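Local coordinates for protein transketolase (Campylobacter jejuni, PDB 3L84) that belongs to the transketolase family of dimeric, thiamine diphosphate-dependent enzymes, each chain carrying two thiamine diphosphate-binding-fold domains and a C-terminal domain, at residues Y73-L78 with I288-A293; G80-L85 with H95-G100; I159-C164 with L192-N197. One frame throughout, in Å; residues are numbered along the deposited sequence.

Contact 1: residues Y73-L78 with I288-A293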
loop_
_atom_site.group_PDB
_atom_site.type_symbol
_atom_site.label_atom_id
_atom_site.label_comp_id
_atom_site.label_asym_id
_atom_site.label_seq_id
_atom_site.Cartn_x
_atom_site.Cartn_y
_atom_site.Cartn_z
ATOM N N TYR A 73 13.973 -18.196 17.145
ATOM C CA TYR A 73 15.214 -18.010 17.896
ATOM C C TYR A 73 15.571 -19.258 18.710
ATOM O O TYR A 73 16.736 -19.640 18.781
ATOM C CB TYR A 73 15.062 -16.818 18.838
ATOM C CG TYR A 73 14.843 -15.484 18.171
ATOM C CD1 TYR A 73 15.326 -15.214 16.929
ATOM C CD2 TYR A 73 14.145 -14.478 18.817
ATOM C CE1 TYR A 73 15.123 -13.963 16.336
ATOM C CE2 TYR A 73 13.955 -13.240 18.262
ATOM C CZ TYR A 73 14.410 -12.983 17.021
ATOM O OH TYR A 73 14.215 -11.736 16.433
ATOM N N SER A 74 14.573 -19.894 19.303
ATOM C CA SER A 74 14.822 -21.134 20.034
ATOM C C SER A 74 15.454 -22.190 19.124
ATOM O O SER A 74 16.456 -22.832 19.493
ATOM C CB SER A 74 13.527 -21.656 20.610
ATOM O OG SER A 74 12.957 -20.813 21.609
ATOM N N PHE A 75 14.866 -22.351 17.933
ATOM C CA PHE A 75 15.357 -23.311 16.953
ATOM C C PHE A 75 16.769 -22.972 16.468
ATOM O O PHE A 75 17.620 -23.854 16.359
ATOM C CB PHE A 75 14.379 -23.385 15.789
ATOM C CG PHE A 75 14.853 -24.253 14.661
ATOM C CD1 PHE A 75 14.998 -25.609 14.842
ATOM C CD2 PHE A 75 15.238 -23.701 13.463
ATOM C CE1 PHE A 75 15.482 -26.415 13.809
ATOM C CE2 PHE A 75 15.703 -24.516 12.432
ATOM C CZ PHE A 75 15.808 -25.861 12.619
ATOM N N LEU A 76 17.050 -21.699 16.205
ATOM C CA LEU A 76 18.409 -21.320 15.753
ATOM C C LEU A 76 19.434 -21.615 16.842
ATOM O O LEU A 76 20.516 -22.164 16.576
ATOM C CB LEU A 76 18.460 -19.852 15.345
ATOM C CG LEU A 76 17.608 -19.458 14.152
ATOM C CD1 LEU A 76 17.677 -17.934 13.887
ATOM C CD2 LEU A 76 18.008 -20.214 12.869
ATOM N N HIS A 77 19.115 -21.285 18.094
ATOM C CA HIS A 77 20.026 -21.571 19.199
ATOM C C HIS A 77 20.275 -23.085 19.329
ATOM O O HIS A 77 21.402 -23.560 19.426
ATOM C CB HIS A 77 19.461 -21.056 20.525
ATOM C CG HIS A 77 20.329 -21.420 21.676
ATOM N ND1 HIS A 77 19.991 -22.337 22.651
ATOM C CD2 HIS A 77 21.609 -21.063 21.920
ATOM C CE1 HIS A 77 21.016 -22.479 23.480
ATOM N NE2 HIS A 77 22.011 -21.729 23.049
ATOM N N LEU A 78 19.196 -23.847 19.349
ATOM C CA LEU A 78 19.298 -25.298 19.531
ATOM C C LEU A 78 20.055 -25.980 18.405
ATOM O O LEU A 78 20.733 -26.979 18.633
ATOM C CB LEU A 78 17.914 -25.923 19.658
ATOM C CG LEU A 78 17.206 -25.608 20.977
ATOM C CD1 LEU A 78 15.684 -25.837 20.852
ATOM C CD2 LEU A 78 17.773 -26.465 22.112
ATOM N N ILE A 288 21.396 -32.814 22.201
ATOM C CA ILE A 288 22.257 -33.555 21.286
ATOM C C ILE A 288 21.587 -33.694 19.936
ATOM O O ILE A 288 22.234 -33.511 18.907
ATOM C CB ILE A 288 22.573 -34.952 21.859
ATOM C CG1 ILE A 288 23.393 -34.834 23.136
ATOM C CG2 ILE A 288 23.321 -35.839 20.853
ATOM C CD1 ILE A 288 23.380 -36.109 23.911
ATOM N N ARG A 289 20.311 -34.038 19.924
ATOM C CA ARG A 289 19.606 -34.249 18.671
ATOM C C ARG A 289 19.492 -32.963 17.843
ATOM O O ARG A 289 19.827 -32.964 16.654
ATOM C CB ARG A 289 18.241 -34.868 18.931
ATOM C CG ARG A 289 17.396 -35.142 17.677
ATOM C CD ARG A 289 18.057 -36.053 16.635
ATOM N NE ARG A 289 18.447 -37.382 17.099
ATOM C CZ ARG A 289 17.653 -38.451 17.131
ATOM N NH1 ARG A 289 16.361 -38.388 16.804
ATOM N NH2 ARG A 289 18.154 -39.610 17.522
ATOM N N PHE A 290 19.062 -31.864 18.446
ATOM C CA PHE A 290 19.027 -30.590 17.724
ATOM C C PHE A 290 20.430 -30.158 17.264
ATOM O O PHE A 290 20.582 -29.693 16.129
ATOM C CB PHE A 290 18.398 -29.463 18.564
ATOM C CG PHE A 290 16.884 -29.412 18.556
ATOM C CD1 PHE A 290 16.181 -29.175 17.381
ATOM C CD2 PHE A 290 16.169 -29.539 19.735
ATOM C CE1 PHE A 290 14.778 -29.062 17.391
ATOM C CE2 PHE A 290 14.813 -29.411 19.748
ATOM C CZ PHE A 290 14.120 -29.186 18.574
ATOM N N GLU A 291 21.462 -30.310 18.094
ATOM C CA GLU A 291 22.771 -29.780 17.719
ATOM C C GLU A 291 23.467 -30.655 16.647
ATOM O O GLU A 291 24.435 -30.224 16.024
ATOM C CB GLU A 291 23.663 -29.505 18.958
ATOM C CG GLU A 291 24.263 -30.727 19.642
ATOM C CD GLU A 291 24.943 -30.443 21.012
ATOM O OE1 GLU A 291 24.860 -29.308 21.548
ATOM O OE2 GLU A 291 25.548 -31.379 21.581
ATOM N N SER A 292 22.970 -31.868 16.400
ATOM C CA SER A 292 23.536 -32.695 15.344
ATOM C C SER A 292 23.348 -32.044 13.974
ATOM O O SER A 292 24.040 -32.428 13.044
ATOM C CB SER A 292 22.932 -34.094 15.374
ATOM O OG SER A 292 21.596 -34.069 14.955
ATOM N N ALA A 293 22.469 -31.042 13.855
ATOM C CA ALA A 293 22.394 -30.220 12.633
ATOM C C ALA A 293 23.746 -29.655 12.214
ATOM O O ALA A 293 23.997 -29.427 11.014
ATOM C CB ALA A 293 21.363 -29.061 12.795
#
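Leu78 and Phe290 both carry CG opposite the carbonyl carbon (chi1 -71° and -83°), and with these torsions the leucine lies over the phenylalanine ring where helix 69-79 meets helix 284-291, an apolar helix-helix packing within the thiamine diphosphate-binding domain. The two side chains approach at a slant. The beta carbons form the inner part of the junction, Leu78 CB lying 3.7 Å from Phe290 CB, while the methyl CD1 of Leu78 reaches further out over one face of the ring. That methyl sits 4.2 Å from the ring centroid of Phe290, displaced toward the CD2-CE2 side of the rim, a CH-pi contact. Phe75, one turn earlier on the same helix, has its ring swung toward the partner, and its CD1 comes within 4.3 Å of Phe290 CE1. The contact lies at the edge of the Phe75 ring; Phe290 thus meets both Phe75 and Leu78.

Close to the backbones, Leu78 O lies 3.4 Å from Phe290 CB. The amide of Glu291 is near as well, but its angle to Leu78 O is too poor for a hydrogen bond. Leu78 also touches Ile282 of a loop, and helix 3-24 packs on the same helix at Ser74.

No hydrogen bond or salt bridge joins the two segments; their hold on each other is that of buried hydrocarbon, with one methyl-to-face CH-pi contact among the apolar ones.

Contact 2: residues G80-L85 with H95-G100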
loop_
_atom_site.group_PDB
_atom_site.type_symbol
_atom_site.label_atom_id
_atom_site.label_comp_id
_atom_site.label_asym_id
_atom_site.label_seq_id
_atom_site.Cartn_x
_atom_site.Cartn_y
_atom_site.Cartn_z
ATOM N N GLY A 80 22.536 -24.760 16.642
ATOM C CA GLY A 80 23.949 -24.433 16.566
ATOM C C GLY A 80 24.302 -23.183 15.818
ATOM O O GLY A 80 25.494 -22.967 15.538
ATOM N N TYR A 81 23.336 -22.329 15.522
ATOM C CA TYR A 81 23.627 -21.032 14.929
ATOM C C TYR A 81 24.271 -20.141 15.977
ATOM O O TYR A 81 24.285 -20.450 17.173
ATOM C CB TYR A 81 22.357 -20.397 14.400
ATOM C CG TYR A 81 21.816 -21.019 13.137
ATOM C CD1 TYR A 81 21.109 -22.194 13.167
ATOM C CD2 TYR A 81 21.997 -20.413 11.897
ATOM C CE1 TYR A 81 20.581 -22.745 11.997
ATOM C CE2 TYR A 81 21.493 -20.968 10.738
ATOM C CZ TYR A 81 20.831 -22.132 10.776
ATOM O OH TYR A 81 20.288 -22.694 9.631
ATOM N N ASP A 82 24.771 -18.987 15.535
ATOM C CA ASP A 82 25.467 -18.059 16.412
ATOM C C ASP A 82 24.447 -17.198 17.142
ATOM O O ASP A 82 24.294 -15.994 16.892
ATOM C CB ASP A 82 26.422 -17.195 15.576
ATOM C CG ASP A 82 27.294 -16.305 16.412
ATOM O OD1 ASP A 82 27.501 -16.585 17.619
ATOM O OD2 ASP A 82 27.750 -15.307 15.833
ATOM N N LEU A 83 23.707 -17.823 18.031
ATOM C CA LEU A 83 22.684 -17.175 18.861
ATOM C C LEU A 83 22.739 -17.942 20.159
ATOM O O LEU A 83 22.573 -19.174 20.128
ATOM C CB LEU A 83 21.322 -17.299 18.200
ATOM C CG LEU A 83 20.206 -16.432 18.700
ATOM C CD1 LEU A 83 20.508 -14.920 18.576
ATOM C CD2 LEU A 83 18.843 -16.725 18.033
ATOM N N SER A 84 23.076 -17.256 21.256
ATOM C CA SER A 84 23.355 -17.898 22.530
ATOM C C SER A 84 22.136 -17.975 23.438
ATOM O O SER A 84 21.112 -17.326 23.216
ATOM C CB SER A 84 24.461 -17.149 23.252
ATOM O OG SER A 84 23.998 -15.897 23.693
ATOM N N LEU A 85 22.263 -18.739 24.510
ATOM C CA LEU A 85 21.244 -18.766 25.537
ATOM C C LEU A 85 21.055 -17.383 26.157
ATOM O O LEU A 85 19.924 -16.950 26.375
ATOM C CB LEU A 85 21.574 -19.808 26.607
ATOM C CG LEU A 85 20.418 -20.174 27.546
ATOM C CD1 LEU A 85 19.288 -20.901 26.801
ATOM C CD2 LEU A 85 20.962 -21.033 28.702
ATOM N N HIS A 95 18.757 -3.368 21.794
ATOM C CA HIS A 95 20.026 -3.741 21.191
ATOM C C HIS A 95 20.383 -5.208 21.283
ATOM O O HIS A 95 21.524 -5.592 20.985
ATOM C CB HIS A 95 21.163 -2.829 21.656
ATOM C CG HIS A 95 20.901 -1.359 21.401
ATOM N ND1 HIS A 95 21.198 -0.377 22.322
ATOM C CD2 HIS A 95 20.292 -0.726 20.364
ATOM C CE1 HIS A 95 20.839 0.802 21.843
ATOM N NE2 HIS A 95 20.264 0.621 20.666
ATOM N N SER A 96 19.425 -6.052 21.607
ATOM C CA SER A 96 19.691 -7.500 21.632
ATOM C C SER A 96 19.712 -8.102 20.232
ATOM O O SER A 96 19.232 -7.487 19.283
ATOM C CB SER A 96 18.691 -8.247 22.487
ATOM O OG SER A 96 17.515 -8.549 21.772
ATOM N N LYS A 97 20.211 -9.340 20.153
ATOM C CA LYS A 97 20.191 -10.154 18.932
ATOM C C LYS A 97 18.844 -10.837 18.698
ATOM O O LYS A 97 18.672 -11.578 17.710
ATOM C CB LYS A 97 21.292 -11.229 18.975
ATOM C CG LYS A 97 22.708 -10.674 18.973
ATOM C CD LYS A 97 23.741 -11.773 18.718
ATOM C CE LYS A 97 25.155 -11.196 18.770
ATOM N NZ LYS A 97 26.205 -12.246 18.638
ATOM N N THR A 98 17.881 -10.609 19.611
ATOM C CA THR A 98 16.580 -11.272 19.588
ATOM C C THR A 98 15.446 -10.256 19.648
ATOM O O THR A 98 14.637 -10.260 20.566
ATOM C CB THR A 98 16.505 -12.281 20.741
ATOM O OG1 THR A 98 16.969 -11.614 21.925
ATOM C CG2 THR A 98 17.382 -13.501 20.442
ATOM N N PRO A 99 15.322 -9.406 18.632
ATOM C CA PRO A 99 14.255 -8.426 18.582
ATOM C C PRO A 99 12.884 -9.087 18.415
ATOM O O PRO A 99 12.747 -10.238 18.022
ATOM C CB PRO A 99 14.600 -7.601 17.330
ATOM C CG PRO A 99 15.416 -8.514 16.480
ATOM C CD PRO A 99 16.221 -9.256 17.475
ATOM N N GLY A 100 11.837 -8.309 18.688
ATOM C CA GLY A 100 10.460 -8.852 18.704
ATOM C C GLY A 100 9.975 -9.467 17.423
ATOM O O GLY A 100 9.146 -10.366 17.468
#
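Asp82 and Leu83 meet Lys97 and Thr98 where two loops, one leading into the short helix 85-88 and one following it, come together side by side. The first loop begins with Gly80, which ends helix 69-79 in a Schellman motif; its positive phi of 101° turns the chain out of the helix. Tyr81 then packs back on Leu76 and on Pro50 and Pro53. Asp82 is the centre of an inverse gamma turn, closed by a weak bond from Leu83 N to Tyr81 O. Its carboxylate reaches toward the lysine, but in the conformer given OD2 stays 4.4 Å from Lys97 NZ, beyond a salt bridge, so any attraction is long-range and lies at the solvent-facing side.

Leu83 supplies the apolar part. With CG set opposite its own amide nitrogen (chi1 -165°), the branch extends toward the second loop, and a single methyl does the touching: CD1 is 3.8 Å from Lys97 CB and 3.9 Å from Thr98 CG2. The leucine and the extended lysine run past one another in opposite senses. Leu83 also packs against Tyr73 and Leu76 of helix 69-79. Ser84 is the N-cap of helix 85-88; its hydroxyl caps a backbone N of the first turn and Asp87 OD2 bonds back to Ser84 N, as in a capping box.

The second loop is anchored by its own bonds and by the second subunit, whose Ser608 OG is hydrogen-bonded to Gly100 N. Thr98 OG1 bonds to Asp87 O, leaving the methyl for Leu83. Ser96 and Thr98 form an ST turn: Thr98 N donates to Ser96 OG at 3.0 Å.

Contact 3: residues I159-C164 with L192-N197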
loop_
_atom_site.group_PDB
_atom_site.type_symbol
_atom_site.label_atom_id
_atom_site.label_comp_id
_atom_site.label_asym_id
_atom_site.label_seq_id
_atom_site.Cartn_x
_atom_site.Cartn_y
_atom_site.Cartn_z
ATOM N N ILE A 159 -1.653 -9.613 -0.556
ATOM C CA ILE A 159 -0.325 -9.956 -1.092
ATOM C C ILE A 159 -0.129 -11.484 -1.145
ATOM O O ILE A 159 0.591 -11.988 -2.015
ATOM C CB ILE A 159 0.767 -9.275 -0.313
ATOM C CG1 ILE A 159 2.075 -9.272 -1.077
ATOM C CG2 ILE A 159 0.894 -9.851 1.112
ATOM C CD1 ILE A 159 3.241 -8.579 -0.328
ATOM N N SER A 160 -0.755 -12.230 -0.230
ATOM C CA SER A 160 -0.602 -13.671 -0.247
ATOM C C SER A 160 -1.245 -14.287 -1.502
ATOM O O SER A 160 -0.655 -15.149 -2.149
ATOM C CB SER A 160 -1.191 -14.305 1.027
ATOM O OG SER A 160 -2.623 -14.258 1.087
ATOM N N TYR A 161 -2.435 -13.800 -1.865
ATOM C CA TYR A 161 -3.130 -14.294 -3.034
ATOM C C TYR A 161 -2.329 -13.963 -4.305
ATOM O O TYR A 161 -2.192 -14.770 -5.222
ATOM C CB TYR A 161 -4.520 -13.674 -3.174
ATOM C CG TYR A 161 -5.498 -13.912 -2.063
ATOM C CD1 TYR A 161 -6.477 -14.881 -2.185
ATOM C CD2 TYR A 161 -5.543 -13.090 -0.947
ATOM C CE1 TYR A 161 -7.454 -15.039 -1.199
ATOM C CE2 TYR A 161 -6.487 -13.242 0.047
ATOM C CZ TYR A 161 -7.467 -14.204 -0.101
ATOM O OH TYR A 161 -8.431 -14.308 0.894
ATOM N N GLU A 162 -1.767 -12.750 -4.325
ATOM C CA GLU A 162 -0.981 -12.328 -5.492
ATOM C C GLU A 162 0.209 -13.209 -5.665
ATOM O O GLU A 162 0.500 -13.672 -6.773
ATOM C CB GLU A 162 -0.462 -10.901 -5.261
ATOM C CG GLU A 162 -1.482 -9.729 -5.299
ATOM C CD GLU A 162 -0.852 -8.372 -5.066
ATOM O OE1 GLU A 162 0.384 -8.237 -5.054
ATOM O OE2 GLU A 162 -1.598 -7.386 -4.868
ATOM N N ALA A 163 0.965 -13.426 -4.597
ATOM C CA ALA A 163 2.184 -14.221 -4.724
ATOM C C ALA A 163 1.908 -15.682 -5.049
ATOM O O ALA A 163 2.603 -16.302 -5.853
ATOM C CB ALA A 163 3.006 -14.125 -3.430
ATOM N N CYS A 164 0.886 -16.226 -4.417
ATOM C CA CYS A 164 0.546 -17.622 -4.659
ATOM C C CYS A 164 0.002 -17.818 -6.086
ATOM O O CYS A 164 0.187 -18.880 -6.682
ATOM C CB CYS A 164 -0.420 -18.116 -3.620
ATOM S SG CYS A 164 0.372 -18.297 -1.976
ATOM N N LEU A 192 -15.423 -15.080 12.324
ATOM C CA LEU A 192 -15.987 -13.719 12.368
ATOM C C LEU A 192 -15.694 -12.976 11.076
ATOM O O LEU A 192 -16.456 -12.102 10.676
ATOM C CB LEU A 192 -15.409 -12.902 13.529
ATOM C CG LEU A 192 -15.804 -13.225 14.970
ATOM C CD1 LEU A 192 -14.876 -12.469 15.899
ATOM C CD2 LEU A 192 -17.250 -12.860 15.232
ATOM N N ALA A 193 -14.571 -13.294 10.439
ATOM C CA ALA A 193 -14.105 -12.575 9.262
ATOM C C ALA A 193 -13.606 -13.398 8.112
ATOM O O ALA A 193 -13.200 -12.821 7.088
ATOM C CB ALA A 193 -13.036 -11.585 9.685
ATOM N N PHE A 194 -13.724 -14.721 8.165
ATOM C CA PHE A 194 -13.144 -15.553 7.107
ATOM C C PHE A 194 -13.780 -16.913 7.091
ATOM O O PHE A 194 -13.872 -17.546 8.161
ATOM C CB PHE A 194 -11.636 -15.700 7.332
ATOM C CG PHE A 194 -10.895 -16.434 6.228
ATOM C CD1 PHE A 194 -10.323 -15.758 5.181
ATOM C CD2 PHE A 194 -10.712 -17.817 6.305
ATOM C CE1 PHE A 194 -9.595 -16.405 4.228
ATOM C CE2 PHE A 194 -9.987 -18.469 5.324
ATOM C CZ PHE A 194 -9.407 -17.769 4.311
ATOM N N ASN A 195 -14.269 -17.350 5.932
ATOM C CA ASN A 195 -14.809 -18.715 5.795
ATOM C C ASN A 195 -14.554 -19.306 4.403
ATOM O O ASN A 195 -15.314 -20.173 3.958
ATOM C CB ASN A 195 -16.300 -18.769 6.164
ATOM C CG ASN A 195 -17.196 -18.187 5.116
ATOM O OD1 ASN A 195 -16.775 -17.403 4.274
ATOM N ND2 ASN A 195 -18.482 -18.563 5.159
ATOM N N GLU A 196 -13.481 -18.913 3.749
ATOM C CA GLU A 196 -13.093 -19.471 2.446
ATOM C C GLU A 196 -12.860 -20.966 2.536
ATOM O O GLU A 196 -12.423 -21.477 3.575
ATOM C CB GLU A 196 -11.779 -18.871 1.923
ATOM C CG GLU A 196 -11.857 -17.407 1.697
ATOM C CD GLU A 196 -10.594 -16.815 1.102
ATOM O OE1 GLU A 196 -9.571 -17.505 0.971
ATOM O OE2 GLU A 196 -10.642 -15.593 0.797
ATOM N N ASN A 197 -13.121 -21.648 1.423
ATOM C CA ASN A 197 -12.649 -23.008 1.223
ATOM C C ASN A 197 -11.185 -22.886 0.793
ATOM O O ASN A 197 -10.869 -22.627 -0.372
ATOM C CB ASN A 197 -13.516 -23.723 0.193
ATOM C CG ASN A 197 -13.123 -25.169 0.024
ATOM O OD1 ASN A 197 -11.958 -25.531 0.210
ATOM N ND2 ASN A 197 -14.092 -25.996 -0.326
#
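A tyrosine-carboxylate hydrogen bond at the subunit interface of the thiamine diphosphate-binding domain, between Tyr161 of helix 158-169 and Glu196 of the loop before helix 198-204, carries this contact. The two side chains come from opposite directions, and Tyr161 OH donates to Glu196 OE2 over a short 2.6 Å. The oxygen is met on its syn side, with the donor 24° out of the carboxylate plane, while OE2 itself lies near the plane of the tyrosine ring, at its edge. Ring and carboxylate planes stand 63° apart. With CG anti to the carbonyl carbon (chi1 -62°), the glutamate reaches the hydroxyl as an extended chain.

OE2 is gripped further from the second subunit, by Ser165 OG and Gln205 NE2 of that chain, and OE1 forms a salt bridge with Arg201, which also makes a cation-pi contact with Tyr161. The Arg201 salt bridge would favour the ionised carboxylate. The bond lies where the two Tyr161 rings, one from each subunit, meet across the dimer interface. Phe194 closes in beside it, offering its ring edge to the hydroxyl: its CE1 is 4.1 Å from Tyr161 OH.

How the contacts relate
Following the chain, residues 73-78 open contact 1 on helix 69-79, and residues 80-85 follow almost at once to open contact 2, which residues 95-100 close, joining the loops that flank helix 85-88. Contact 3, in series with contact 2, opens at 159-164 and closes at 192-197, tying helix 158-169 to the loop before helix 198-204. Only at 288-293 does contact 1 close, binding helix 284-291 to helix 69-79, so both others are nested inside its loop. Contacts 1 and 2 adjoin: Tyr73 OH is hydrogen-bonded to Pro99 O. Contact 3 stands apart, its centre about 33 Å from each of the other centres. Contacts 2 and 3 both reach the second subunit.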